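Local coordinates for probable Ni/Fe-hydrogenase 1 B-type cytochrome subunit (Escherichia coli K-12, PDB 6G94), which probably serves as the haem-binding, membrane-embedded b-type cytochrome that carries electrons for Ni/Fe-hydrogenase 1 in the inner membrane, at residues I[33-41]-I[184-192]; I[64-74]-I[140-151]. All coordinates share one frame; numbering follows the deposited sequence.

Interaction 1 (I[33-41]-I[184-192]); sequences MVTGYFIGK and HRLGMWLIG. With HEM (protoporphyrin IX containing Fe), chain B.
Met-188 lays its terminal methyl against the backbone of Met-33 and the CB of Tyr-37: Met-188 CE sits 3.5 Å from Met-33 O and 3.8 Å from Tyr-37 CB. Its CG stands anti to the backbone N (chi1 177°), which carries the thioether toward the facing helix, while CG and SD also lie along the haem methyls CMB and CMA. A flexible, unbranched methionine suits this wedge between two helices and a porphyrin rim. Met-33 borders the same haem methyl, its CG 3.8 Å from HEM CMB, and its sulfur reaches the CG2 branch of Ile-191 more loosely.

Further along, the ring of Tyr-37 lies beside the guanidinium of Arg-185, the two planes 32° apart, with Tyr-37 CD1 3.5 Å from Arg-185 NH1. The arginine chain bends at chi3 (-97°), and Arg-185 NE gives a weak hydrogen bond of 3.1 Å to the propionate oxygen HEM O1A; NH2 forms a salt bridge with an acidic side chain of another protein chain. That acidic group is the main polar partner and the propionate a weaker one; together they would offset the buried charge. Trp-189 adds its CH2 corner to the tyrosine CE1.

Gly-36 and Gly-40 let the helix backbone lie directly against the haem; Gly-40 CA comes within 3.3 Å of HEM O1A. His-184 turns to the iron, its NE2 2.2 Å from HEM FE, and His-63 supplies the second protein ligand. The two roughly antiparallel helices line part of the bis-histidine haem b site of a membrane cytochrome in the b561-like family.

Interaction 2 (I[64-74]-I[140-151]); sequences FSAGMVFTVVL and SVFMIITGFALY. With HEM (protoporphyrin IX containing Fe), chain B.
Phe-64 and Tyr-151 meet in an offset edge-to-face pair within the transmembrane helix bundle of this b561-like cytochrome, where helices 55-83 and 130-151 close round the haem. The edge of Tyr-151 is directed toward the face of Phe-64, with centroids 5.3 Å apart and planes at 70°. Met-68 CE also touches Tyr-151, 3.7 Å from Tyr-151 CE1, and the tyrosine hydroxyl is hydrogen-bonded to an acidic side chain of another protein chain.

The bend of Met-68 at chi2 (-75°) also brings its sulfur to the edge of the Phe-148 ring, a Met-aromatic contact with SD 3.9 Å from Phe-148 CZ. One face of that ring is occupied by the haem vinyl carbon CAC, which lies over its centre, so a flat, apolar phenylalanine fills the place well. At the middle of the interface Ile-144 CG1 lies 3.6 Å from Thr-71 OG1. This hydroxyl sits at the edge of the Phe-148 ring and appears to bond back to Gly-67 O, which lets a polar group lie in an apolar interface. Ile-144 CD1 also touches Phe-70 CE2 at 3.7 Å and Leu-74 CD1 at 3.9 Å. Ser-140, small enough for close approach, puts CB at the edge of the Phe-70 ring; its hydroxyl bonds back to Tyr-136 O.

Behind this shell, helix 130-151 is kinked, and Gly-147 brings bare backbone up to the porphyrin, its O 3.0 Å from HEM CHD. Thr-146 OG1 is hydrogen-bonded to Phe-142 O at 2.9 Å, with the donor tilted 28° from the carbonyl plane.

In the fold
The centres of the two interactions lie about 13 Å apart, and both touch the same haem, so four helices of the chain enclose one cofactor. Along the sequence the order is 33-41, 64-74, 140-151, 184-192: the inner pair forms interaction 2 and the outer pair interaction 1, with helices 20-40 and 55-83 consecutive. The contacts also meet directly. His-184 ND1 is probably hydrogen-bonded to Thr-146 OG1, which would help fix the rotation of the iron-ligating imidazole, and Met-143 packs on His-184 and Met-188. The iron ligands come from helices 55-83 and 177-203, one helix of each interaction, so the haem of this electron-transfer protein ties the two contacts together.

Interaction 1 (I[33-41]-I[184-192])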
loop_
_atom_site.group_PDB
_atom_site.type_symbol
_atom_site.label_atom_id
_atom_site.label_comp_id
_atom_site.label_asym_id
_atom_site.label_seq_id
_atom_site.Cartn_x
_atom_site.Cartn_y
_atom_site.Cartn_z
ATOM N N MET I 33 -15.045 -19.969 31.312
ATOM C CA MET I 33 -15.428 -20.706 30.106
ATOM C C MET I 33 -15.420 -19.794 28.892
ATOM O O MET I 33 -14.619 -19.985 27.990
ATOM C CB MET I 33 -16.809 -21.337 30.277
ATOM C CG MET I 33 -16.828 -22.540 31.214
ATOM S SD MET I 33 -18.330 -23.557 31.175
ATOM C CE MET I 33 -19.637 -22.345 30.932
ATOM N N VAL I 34 -16.304 -18.798 28.877
ATOM C CA VAL I 34 -16.308 -17.798 27.808
ATOM C C VAL I 34 -14.913 -17.215 27.475
ATOM O O VAL I 34 -14.585 -17.047 26.299
ATOM C CB VAL I 34 -17.291 -16.661 28.119
ATOM C CG1 VAL I 34 -17.296 -15.639 27.000
ATOM C CG2 VAL I 34 -18.679 -17.214 28.299
ATOM N N THR I 35 -14.087 -16.946 28.495
ATOM C CA THR I 35 -12.742 -16.377 28.248
ATOM C C THR I 35 -11.774 -17.443 27.785
ATOM O O THR I 35 -11.084 -17.255 26.778
ATOM C CB THR I 35 -12.092 -15.622 29.453
ATOM O OG1 THR I 35 -11.948 -16.494 30.579
ATOM C CG2 THR I 35 -12.894 -14.417 29.836
ATOM N N GLY I 36 -11.717 -18.555 28.515
ATOM C CA GLY I 36 -10.811 -19.647 28.174
ATOM C C GLY I 36 -11.052 -20.212 26.774
ATOM O O GLY I 36 -10.112 -20.628 26.075
ATOM N N TYR I 37 -12.324 -20.227 26.368
ATOM C CA TYR I 37 -12.690 -20.596 25.012
ATOM C C TYR I 37 -11.918 -19.758 23.985
ATOM O O TYR I 37 -11.325 -20.303 23.069
ATOM C CB TYR I 37 -14.203 -20.451 24.791
ATOM C CG TYR I 37 -14.623 -20.877 23.405
ATOM C CD1 TYR I 37 -14.592 -22.224 23.039
ATOM C CD2 TYR I 37 -15.014 -19.934 22.446
ATOM C CE1 TYR I 37 -14.949 -22.628 21.766
ATOM C CE2 TYR I 37 -15.372 -20.331 21.165
ATOM C CZ TYR I 37 -15.338 -21.680 20.834
ATOM O OH TYR I 37 -15.682 -22.105 19.578
ATOM N N PHE I 38 -11.938 -18.437 24.163
ATOM C CA PHE I 38 -11.319 -17.501 23.240
ATOM C C PHE I 38 -9.797 -17.335 23.399
ATOM O O PHE I 38 -9.154 -16.705 22.560
ATOM C CB PHE I 38 -12.025 -16.155 23.332
ATOM C CG PHE I 38 -13.411 -16.181 22.797
ATOM C CD1 PHE I 38 -13.668 -16.695 21.540
ATOM C CD2 PHE I 38 -14.471 -15.695 23.553
ATOM C CE1 PHE I 38 -14.963 -16.731 21.044
ATOM C CE2 PHE I 38 -15.772 -15.723 23.067
ATOM C CZ PHE I 38 -16.019 -16.252 21.807
ATOM N N ILE I 39 -9.222 -17.906 24.453
ATOM C CA ILE I 39 -7.772 -18.002 24.543
ATOM C C ILE I 39 -7.276 -19.046 23.551
ATOM O O ILE I 39 -6.191 -18.924 23.011
ATOM C CB ILE I 39 -7.306 -18.303 25.988
ATOM C CG1 ILE I 39 -7.546 -17.064 26.881
ATOM C CG2 ILE I 39 -5.841 -18.733 26.047
ATOM C CD1 ILE I 39 -7.500 -17.312 28.376
ATOM N N GLY I 40 -8.098 -20.049 23.274
ATOM C CA GLY I 40 -7.717 -21.142 22.393
ATOM C C GLY I 40 -8.230 -20.948 20.972
ATOM O O GLY I 40 -7.511 -21.211 20.002
ATOM N N LYS I 41 -9.479 -20.504 20.841
ATOM C CA LYS I 41 -10.028 -20.113 19.546
ATOM C C LYS I 41 -10.343 -18.617 19.595
ATOM O O LYS I 41 -11.495 -18.223 19.867
ATOM C CB LYS I 41 -11.271 -20.939 19.200
ATOM C CG LYS I 41 -10.986 -22.405 18.925
ATOM C CD LYS I 41 -10.507 -22.624 17.489
ATOM C CE LYS I 41 -10.086 -24.076 17.241
ATOM N NZ LYS I 41 -9.391 -24.270 15.930
ATOM N N HIS I 184 -6.351 -29.070 29.709
ATOM C CA HIS I 184 -7.069 -27.930 30.284
ATOM C C HIS I 184 -8.280 -27.569 29.435
ATOM O O HIS I 184 -9.362 -27.383 29.976
ATOM C CB HIS I 184 -6.141 -26.713 30.446
ATOM C CG HIS I 184 -6.693 -25.612 31.311
ATOM N ND1 HIS I 184 -6.758 -25.702 32.686
ATOM C CD2 HIS I 184 -7.155 -24.377 30.994
ATOM C CE1 HIS I 184 -7.249 -24.575 33.173
ATOM N NE2 HIS I 184 -7.489 -23.752 32.171
ATOM N N ARG I 185 -8.118 -27.488 28.119
ATOM C CA ARG I 185 -9.246 -27.157 27.244
ATOM C C ARG I 185 -10.306 -28.261 27.258
ATOM O O ARG I 185 -11.504 -27.984 27.159
ATOM C CB ARG I 185 -8.779 -26.872 25.809
ATOM C CG ARG I 185 -9.921 -26.764 24.805
ATOM C CD ARG I 185 -9.519 -26.091 23.516
ATOM N NE ARG I 185 -9.873 -24.681 23.552
ATOM C CZ ARG I 185 -10.851 -24.139 22.835
ATOM N NH1 ARG I 185 -11.107 -22.850 22.941
ATOM N NH2 ARG I 185 -11.589 -24.881 22.025
ATOM N N LEU I 186 -9.864 -29.505 27.403
ATOM C CA LEU I 186 -10.782 -30.643 27.457
ATOM C C LEU I 186 -11.643 -30.562 28.717
ATOM O O LEU I 186 -12.859 -30.736 28.645
ATOM C CB LEU I 186 -10.022 -31.978 27.405
ATOM C CG LEU I 186 -10.855 -33.252 27.513
ATOM C CD1 LEU I 186 -11.833 -33.394 26.346
ATOM C CD2 LEU I 186 -9.967 -34.475 27.657
ATOM N N GLY I 187 -11.010 -30.271 29.847
ATOM C CA GLY I 187 -11.680 -30.136 31.130
ATOM C C GLY I 187 -12.827 -29.169 31.037
ATOM O O GLY I 187 -13.890 -29.421 31.556
ATOM N N MET I 188 -12.606 -28.069 30.347
ATOM C CA MET I 188 -13.633 -27.089 30.121
ATOM C C MET I 188 -14.848 -27.626 29.380
ATOM O O MET I 188 -15.959 -27.220 29.655
ATOM C CB MET I 188 -13.033 -25.930 29.363
ATOM C CG MET I 188 -14.000 -24.848 28.998
ATOM S SD MET I 188 -14.130 -24.746 27.233
ATOM C CE MET I 188 -15.190 -23.319 27.122
ATOM N N TRP I 189 -14.646 -28.520 28.428
ATOM C CA TRP I 189 -15.755 -29.112 27.716
ATOM C C TRP I 189 -16.502 -30.107 28.594
ATOM O O TRP I 189 -17.712 -30.220 28.514
ATOM C CB TRP I 189 -15.238 -29.858 26.523
ATOM C CG TRP I 189 -14.829 -29.040 25.436
ATOM C CD1 TRP I 189 -13.636 -29.066 24.832
ATOM C CD2 TRP I 189 -15.609 -28.077 24.754
ATOM N NE1 TRP I 189 -13.604 -28.179 23.804
ATOM C CE2 TRP I 189 -14.810 -27.551 23.732
ATOM C CE3 TRP I 189 -16.914 -27.601 24.907
ATOM C CZ2 TRP I 189 -15.252 -26.561 22.871
ATOM C CZ3 TRP I 189 -17.364 -26.615 24.050
ATOM C CH2 TRP I 189 -16.532 -26.104 23.041
ATOM N N LEU I 190 -15.757 -30.829 29.425
ATOM C CA LEU I 190 -16.324 -31.828 30.322
ATOM C C LEU I 190 -17.199 -31.196 31.386
ATOM O O LEU I 190 -18.311 -31.666 31.643
ATOM C CB LEU I 190 -15.222 -32.665 30.961
ATOM C CG LEU I 190 -14.374 -33.450 29.948
ATOM C CD1 LEU I 190 -13.313 -34.291 30.645
ATOM C CD2 LEU I 190 -15.220 -34.315 29.010
ATOM N N ILE I 191 -16.685 -30.151 32.023
ATOM C CA ILE I 191 -17.487 -29.303 32.892
ATOM C C ILE I 191 -18.785 -28.846 32.195
ATOM O O ILE I 191 -19.863 -28.971 32.769
ATOM C CB ILE I 191 -16.644 -28.113 33.412
ATOM C CG1 ILE I 191 -15.749 -28.584 34.560
ATOM C CG2 ILE I 191 -17.515 -26.926 33.826
ATOM C CD1 ILE I 191 -14.560 -27.693 34.776
ATOM N N GLY I 192 -18.677 -28.341 30.963
ATOM C CA GLY I 192 -19.837 -27.908 30.185
ATOM C C GLY I 192 -20.852 -29.017 29.948
ATOM O O GLY I 192 -22.053 -28.751 29.783
HETATM C CHA HEM B . -6.511 -21.177 29.429
HETATM C CHB HEM B . -10.907 -22.494 30.745
HETATM C CHC HEM B . -9.528 -22.506 35.349
HETATM C CHD HEM B . -5.315 -20.599 34.047
HETATM C C1A HEM B . -7.784 -21.650 29.425
HETATM C C2A HEM B . -8.391 -22.178 28.284
HETATM C C3A HEM B . -9.628 -22.560 28.641
HETATM C C4A HEM B . -9.783 -22.257 30.002
HETATM C CMA HEM B . -10.649 -23.180 27.718
HETATM C CAA HEM B . -7.780 -22.266 26.903
HETATM C CBA HEM B . -6.897 -23.484 26.721
HETATM C CGA HEM B . -6.349 -23.500 25.330
HETATM O O1A HEM B . -7.041 -23.682 24.321
HETATM O O2A HEM B . -5.138 -23.331 25.171
HETATM C C1B HEM B . -10.896 -22.638 32.138
HETATM C C2B HEM B . -12.012 -23.114 32.883
HETATM C C3B HEM B . -11.609 -23.130 34.175
HETATM C C4B HEM B . -10.240 -22.638 34.185
HETATM C CMB HEM B . -13.356 -23.527 32.330
HETATM C CAB HEM B . -12.321 -23.536 35.393
HETATM C CBB HEM B . -13.618 -23.781 35.389
HETATM C C1C HEM B . -8.269 -21.923 35.406
HETATM C C2C HEM B . -7.588 -21.595 36.580
HETATM C C3C HEM B . -6.392 -21.063 36.202
HETATM C C4C HEM B . -6.353 -21.065 34.792
HETATM C CMC HEM B . -8.052 -21.814 38.000
HETATM C CAC HEM B . -5.349 -20.582 37.130
HETATM C CBC HEM B . -4.941 -19.321 37.090
HETATM C C1D HEM B . -5.318 -20.659 32.671
HETATM C C2D HEM B . -4.131 -20.283 31.917
HETATM C C3D HEM B . -4.460 -20.434 30.608
HETATM C C4D HEM B . -5.849 -20.916 30.606
HETATM C CMD HEM B . -2.842 -19.806 32.537
HETATM C CAD HEM B . -3.619 -20.187 29.366
HETATM C CBD HEM B . -3.037 -18.777 29.322
HETATM C CGD HEM B . -2.269 -18.449 28.068
HETATM O O1D HEM B . -1.137 -18.904 27.859
HETATM O O2D HEM B . -2.754 -17.693 27.224
HETATM N NA HEM B . -8.632 -21.731 30.489
HETATM N NB HEM B . -9.875 -22.365 32.946
HETATM N NC HEM B . -7.526 -21.544 34.340
HETATM N ND HEM B . -6.316 -21.039 31.858
HETATM FE FE HEM B . -7.998 -21.632 32.343
#

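Interaction 2 (I[64-74]-I[140-151])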
loop_
_atom_site.group_PDB
_atom_site.type_symbol
_atom_site.label_atom_id
_atom_site.label_comp_id
_atom_site.label_asym_id
_atom_site.label_seq_id
_atom_site.Cartn_x
_atom_site.Cartn_y
_atom_site.Cartn_z
ATOM N N PHE I 64 -7.301 -15.115 34.310
ATOM C CA PHE I 64 -6.394 -15.519 35.400
ATOM C C PHE I 64 -6.928 -15.130 36.775
ATOM O O PHE I 64 -6.712 -15.835 37.767
ATOM C CB PHE I 64 -4.996 -14.927 35.203
ATOM C CG PHE I 64 -4.397 -15.205 33.857
ATOM C CD1 PHE I 64 -4.748 -16.345 33.135
ATOM C CD2 PHE I 64 -3.469 -14.328 33.311
ATOM C CE1 PHE I 64 -4.208 -16.596 31.888
ATOM C CE2 PHE I 64 -2.911 -14.571 32.059
ATOM C CZ PHE I 64 -3.282 -15.708 31.348
ATOM N N SER I 65 -7.639 -14.006 36.818
ATOM C CA SER I 65 -8.039 -13.409 38.079
ATOM C C SER I 65 -9.426 -13.936 38.463
ATOM O O SER I 65 -9.726 -14.079 39.658
ATOM C CB SER I 65 -7.922 -11.870 38.034
ATOM O OG SER I 65 -8.851 -11.296 37.147
ATOM N N ALA I 66 -10.240 -14.292 37.463
ATOM C CA ALA I 66 -11.444 -15.108 37.707
ATOM C C ALA I 66 -11.048 -16.480 38.233
ATOM O O ALA I 66 -11.716 -17.054 39.073
ATOM C CB ALA I 66 -12.299 -15.235 36.460
ATOM N N GLY I 67 -9.931 -16.982 37.748
ATOM C CA GLY I 67 -9.406 -18.241 38.213
ATOM C C GLY I 67 -8.846 -18.148 39.606
ATOM O O GLY I 67 -8.748 -19.150 40.297
ATOM N N MET I 68 -8.467 -16.943 40.018
ATOM C CA MET I 68 -8.001 -16.703 41.380
ATOM C C MET I 68 -9.190 -16.781 42.313
ATOM O O MET I 68 -9.208 -17.603 43.230
ATOM C CB MET I 68 -7.297 -15.346 41.498
ATOM C CG MET I 68 -5.947 -15.283 40.796
ATOM S SD MET I 68 -4.666 -16.170 41.699
ATOM C CE MET I 68 -3.195 -15.760 40.758
ATOM N N VAL I 69 -10.185 -15.933 42.047
ATOM C CA VAL I 69 -11.436 -15.893 42.823
ATOM C C VAL I 69 -12.077 -17.281 42.903
ATOM O O VAL I 69 -12.355 -17.779 44.005
ATOM C CB VAL I 69 -12.452 -14.874 42.252
ATOM C CG1 VAL I 69 -13.730 -14.885 43.077
ATOM C CG2 VAL I 69 -11.858 -13.474 42.225
ATOM N N PHE I 70 -12.304 -17.880 41.732
ATOM C CA PHE I 70 -12.823 -19.236 41.621
ATOM C C PHE I 70 -12.076 -20.204 42.517
ATOM O O PHE I 70 -12.697 -20.962 43.237
ATOM C CB PHE I 70 -12.756 -19.730 40.176
ATOM C CG PHE I 70 -13.158 -21.160 40.010
ATOM C CD1 PHE I 70 -14.510 -21.506 39.925
ATOM C CD2 PHE I 70 -12.199 -22.168 39.951
ATOM C CE1 PHE I 70 -14.899 -22.833 39.786
ATOM C CE2 PHE I 70 -12.577 -23.494 39.804
ATOM C CZ PHE I 70 -13.929 -23.825 39.717
ATOM N N THR I 71 -10.750 -20.179 42.467
ATOM C CA THR I 71 -9.921 -21.105 43.248
ATOM C C THR I 71 -10.128 -20.944 44.753
ATOM O O THR I 71 -10.258 -21.928 45.478
ATOM C CB THR I 71 -8.421 -20.943 42.925
ATOM O OG1 THR I 71 -8.213 -21.216 41.541
ATOM C CG2 THR I 71 -7.581 -21.917 43.711
ATOM N N VAL I 72 -10.131 -19.696 45.214
ATOM C CA VAL I 72 -10.323 -19.377 46.627
ATOM C C VAL I 72 -11.691 -19.881 47.107
ATOM O O VAL I 72 -11.781 -20.669 48.060
ATOM C CB VAL I 72 -10.136 -17.859 46.883
ATOM C CG1 VAL I 72 -10.824 -17.420 48.163
ATOM C CG2 VAL I 72 -8.652 -17.521 46.958
ATOM N N VAL I 73 -12.748 -19.440 46.426
ATOM C CA VAL I 73 -14.104 -19.816 46.779
ATOM C C VAL I 73 -14.274 -21.327 46.777
ATOM O O VAL I 73 -14.773 -21.873 47.743
ATOM C CB VAL I 73 -15.143 -19.122 45.872
ATOM C CG1 VAL I 73 -16.550 -19.631 46.154
ATOM C CG2 VAL I 73 -15.094 -17.619 46.081
ATOM N N LEU I 74 -13.854 -21.990 45.699
ATOM C CA LEU I 74 -13.928 -23.448 45.569
ATOM C C LEU I 74 -13.277 -24.175 46.741
ATOM O O LEU I 74 -13.844 -25.137 47.247
ATOM C CB LEU I 74 -13.276 -23.886 44.254
ATOM C CG LEU I 74 -13.409 -25.275 43.607
ATOM C CD1 LEU I 74 -12.269 -26.198 44.036
ATOM C CD2 LEU I 74 -14.782 -25.882 43.862
ATOM N N SER I 140 -13.065 -29.342 38.545
ATOM C CA SER I 140 -12.707 -28.024 39.027
ATOM C C SER I 140 -11.305 -28.002 39.607
ATOM O O SER I 140 -10.569 -27.065 39.361
ATOM C CB SER I 140 -13.715 -27.567 40.079
ATOM O OG SER I 140 -15.031 -27.588 39.550
ATOM N N VAL I 141 -10.938 -29.037 40.356
ATOM C CA VAL I 141 -9.633 -29.094 41.000
ATOM C C VAL I 141 -8.572 -29.432 39.981
ATOM O O VAL I 141 -7.426 -28.983 40.085
ATOM C CB VAL I 141 -9.624 -30.106 42.161
ATOM C CG1 VAL I 141 -8.216 -30.361 42.666
ATOM C CG2 VAL I 141 -10.498 -29.596 43.303
ATOM N N PHE I 142 -8.971 -30.193 38.971
ATOM C CA PHE I 142 -8.085 -30.530 37.867
ATOM C C PHE I 142 -7.863 -29.269 37.028
ATOM O O PHE I 142 -6.730 -28.959 36.645
ATOM C CB PHE I 142 -8.670 -31.685 37.030
ATOM C CG PHE I 142 -7.802 -32.097 35.869
ATOM C CD1 PHE I 142 -6.609 -32.804 36.083
ATOM C CD2 PHE I 142 -8.157 -31.755 34.562
ATOM C CE1 PHE I 142 -5.791 -33.164 35.020
ATOM C CE2 PHE I 142 -7.344 -32.116 33.497
ATOM C CZ PHE I 142 -6.169 -32.828 33.726
ATOM N N MET I 143 -8.944 -28.528 36.787
ATOM C CA MET I 143 -8.885 -27.245 36.089
ATOM C C MET I 143 -8.042 -26.185 36.816
ATOM O O MET I 143 -7.672 -25.153 36.234
ATOM C CB MET I 143 -10.299 -26.727 35.845
ATOM C CG MET I 143 -11.010 -27.499 34.766
ATOM S SD MET I 143 -9.989 -27.561 33.283
ATOM C CE MET I 143 -10.588 -26.107 32.438
ATOM N N ILE I 144 -7.742 -26.456 38.086
ATOM C CA ILE I 144 -6.979 -25.557 38.938
ATOM C C ILE I 144 -5.527 -26.007 38.938
ATOM O O ILE I 144 -4.627 -25.179 38.728
ATOM C CB ILE I 144 -7.555 -25.481 40.377
ATOM C CG1 ILE I 144 -8.815 -24.581 40.396
ATOM C CG2 ILE I 144 -6.490 -25.000 41.370
ATOM C CD1 ILE I 144 -9.624 -24.599 41.686
ATOM N N ILE I 145 -5.305 -27.306 39.166
ATOM C CA ILE I 145 -3.957 -27.871 39.123
ATOM C C ILE I 145 -3.312 -27.628 37.758
ATOM O O ILE I 145 -2.164 -27.204 37.694
ATOM C CB ILE I 145 -3.955 -29.371 39.444
ATOM C CG1 ILE I 145 -4.432 -29.599 40.862
ATOM C CG2 ILE I 145 -2.559 -29.950 39.315
ATOM C CD1 ILE I 145 -4.876 -31.021 41.099
ATOM N N THR I 146 -4.064 -27.874 36.683
ATOM C CA THR I 146 -3.589 -27.630 35.323
ATOM C C THR I 146 -3.524 -26.140 34.975
ATOM O O THR I 146 -2.548 -25.687 34.372
ATOM C CB THR I 146 -4.422 -28.380 34.246
ATOM O OG1 THR I 146 -5.743 -27.833 34.141
ATOM C CG2 THR I 146 -4.500 -29.857 34.555
ATOM N N GLY I 147 -4.568 -25.392 35.340
ATOM C CA GLY I 147 -4.653 -23.956 35.078
ATOM C C GLY I 147 -3.530 -23.152 35.710
ATOM O O GLY I 147 -3.036 -22.199 35.104
ATOM N N PHE I 148 -3.115 -23.553 36.917
ATOM C CA PHE I 148 -2.035 -22.886 37.643
ATOM C C PHE I 148 -0.657 -23.318 37.198
ATOM O O PHE I 148 0.305 -22.558 37.333
ATOM C CB PHE I 148 -2.165 -23.092 39.154
ATOM C CG PHE I 148 -2.921 -22.005 39.831
ATOM C CD1 PHE I 148 -2.344 -20.766 40.015
ATOM C CD2 PHE I 148 -4.223 -22.202 40.238
ATOM C CE1 PHE I 148 -3.045 -19.738 40.604
ATOM C CE2 PHE I 148 -4.934 -21.183 40.837
ATOM C CZ PHE I 148 -4.343 -19.946 41.018
ATOM N N ALA I 149 -0.560 -24.529 36.678
ATOM C CA ALA I 149 0.707 -25.022 36.154
ATOM C C ALA I 149 1.095 -24.139 34.988
ATOM O O ALA I 149 2.259 -23.848 34.805
ATOM C CB ALA I 149 0.610 -26.473 35.731
ATOM N N LEU I 150 0.108 -23.719 34.205
ATOM C CA LEU I 150 0.330 -22.783 33.122
ATOM C C LEU I 150 0.653 -21.368 33.572
ATOM O O LEU I 150 1.568 -20.750 33.064
ATOM C CB LEU I 150 -0.885 -22.729 32.219
ATOM C CG LEU I 150 -1.222 -23.987 31.465
ATOM C CD1 LEU I 150 -2.520 -23.782 30.711
ATOM C CD2 LEU I 150 -0.074 -24.356 30.545
ATOM N N TYR I 151 -0.119 -20.864 34.520
ATOM C CA TYR I 151 0.033 -19.516 35.043
ATOM C C TYR I 151 1.340 -19.245 35.816
ATOM O O TYR I 151 1.947 -18.199 35.670
ATOM C CB TYR I 151 -1.214 -19.155 35.860
ATOM C CG TYR I 151 -1.199 -17.780 36.446
ATOM C CD1 TYR I 151 -0.588 -17.543 37.666
ATOM C CD2 TYR I 151 -1.784 -16.708 35.794
ATOM C CE1 TYR I 151 -0.546 -16.278 38.225
ATOM C CE2 TYR I 151 -1.753 -15.435 36.349
ATOM C CZ TYR I 151 -1.135 -15.228 37.563
ATOM O OH TYR I 151 -1.087 -13.988 38.134
HETATM C CHA HEM B . -6.511 -21.177 29.429
HETATM C CHB HEM B . -10.907 -22.494 30.745
HETATM C CHC HEM B . -9.528 -22.506 35.349
HETATM C CHD HEM B . -5.315 -20.599 34.047
HETATM C C1A HEM B . -7.784 -21.650 29.425
HETATM C C2A HEM B . -8.391 -22.178 28.284
HETATM C C3A HEM B . -9.628 -22.560 28.641
HETATM C C4A HEM B . -9.783 -22.257 30.002
HETATM C CMA HEM B . -10.649 -23.180 27.718
HETATM C CAA HEM B . -7.780 -22.266 26.903
HETATM C CBA HEM B . -6.897 -23.484 26.721
HETATM C CGA HEM B . -6.349 -23.500 25.330
HETATM O O1A HEM B . -7.041 -23.682 24.321
HETATM O O2A HEM B . -5.138 -23.331 25.171
HETATM C C1B HEM B . -10.896 -22.638 32.138
HETATM C C2B HEM B . -12.012 -23.114 32.883
HETATM C C3B HEM B . -11.609 -23.130 34.175
HETATM C C4B HEM B . -10.240 -22.638 34.185
HETATM C CMB HEM B . -13.356 -23.527 32.330
HETATM C CAB HEM B . -12.321 -23.536 35.393
HETATM C CBB HEM B . -13.618 -23.781 35.389
HETATM C C1C HEM B . -8.269 -21.923 35.406
HETATM C C2C HEM B . -7.588 -21.595 36.580
HETATM C C3C HEM B . -6.392 -21.063 36.202
HETATM C C4C HEM B . -6.353 -21.065 34.792
HETATM C CMC HEM B . -8.052 -21.814 38.000
HETATM C CAC HEM B . -5.349 -20.582 37.130
HETATM C CBC HEM B . -4.941 -19.321 37.090
HETATM C C1D HEM B . -5.318 -20.659 32.671
HETATM C C2D HEM B . -4.131 -20.283 31.917
HETATM C C3D HEM B . -4.460 -20.434 30.608
HETATM C C4D HEM B . -5.849 -20.916 30.606
HETATM C CMD HEM B . -2.842 -19.806 32.537
HETATM C CAD HEM B . -3.619 -20.187 29.366
HETATM C CBD HEM B . -3.037 -18.777 29.322
HETATM C CGD HEM B . -2.269 -18.449 28.068
HETATM O O1D HEM B . -1.137 -18.904 27.859
HETATM O O2D HEM B . -2.754 -17.693 27.224
HETATM N NA HEM B . -8.632 -21.731 30.489
HETATM N NB HEM B . -9.875 -22.365 32.946
HETATM N NC HEM B . -7.526 -21.544 34.340
HETATM N ND HEM B . -6.316 -21.039 31.858
HETATM FE FE HEM B . -7.998 -21.632 32.343
#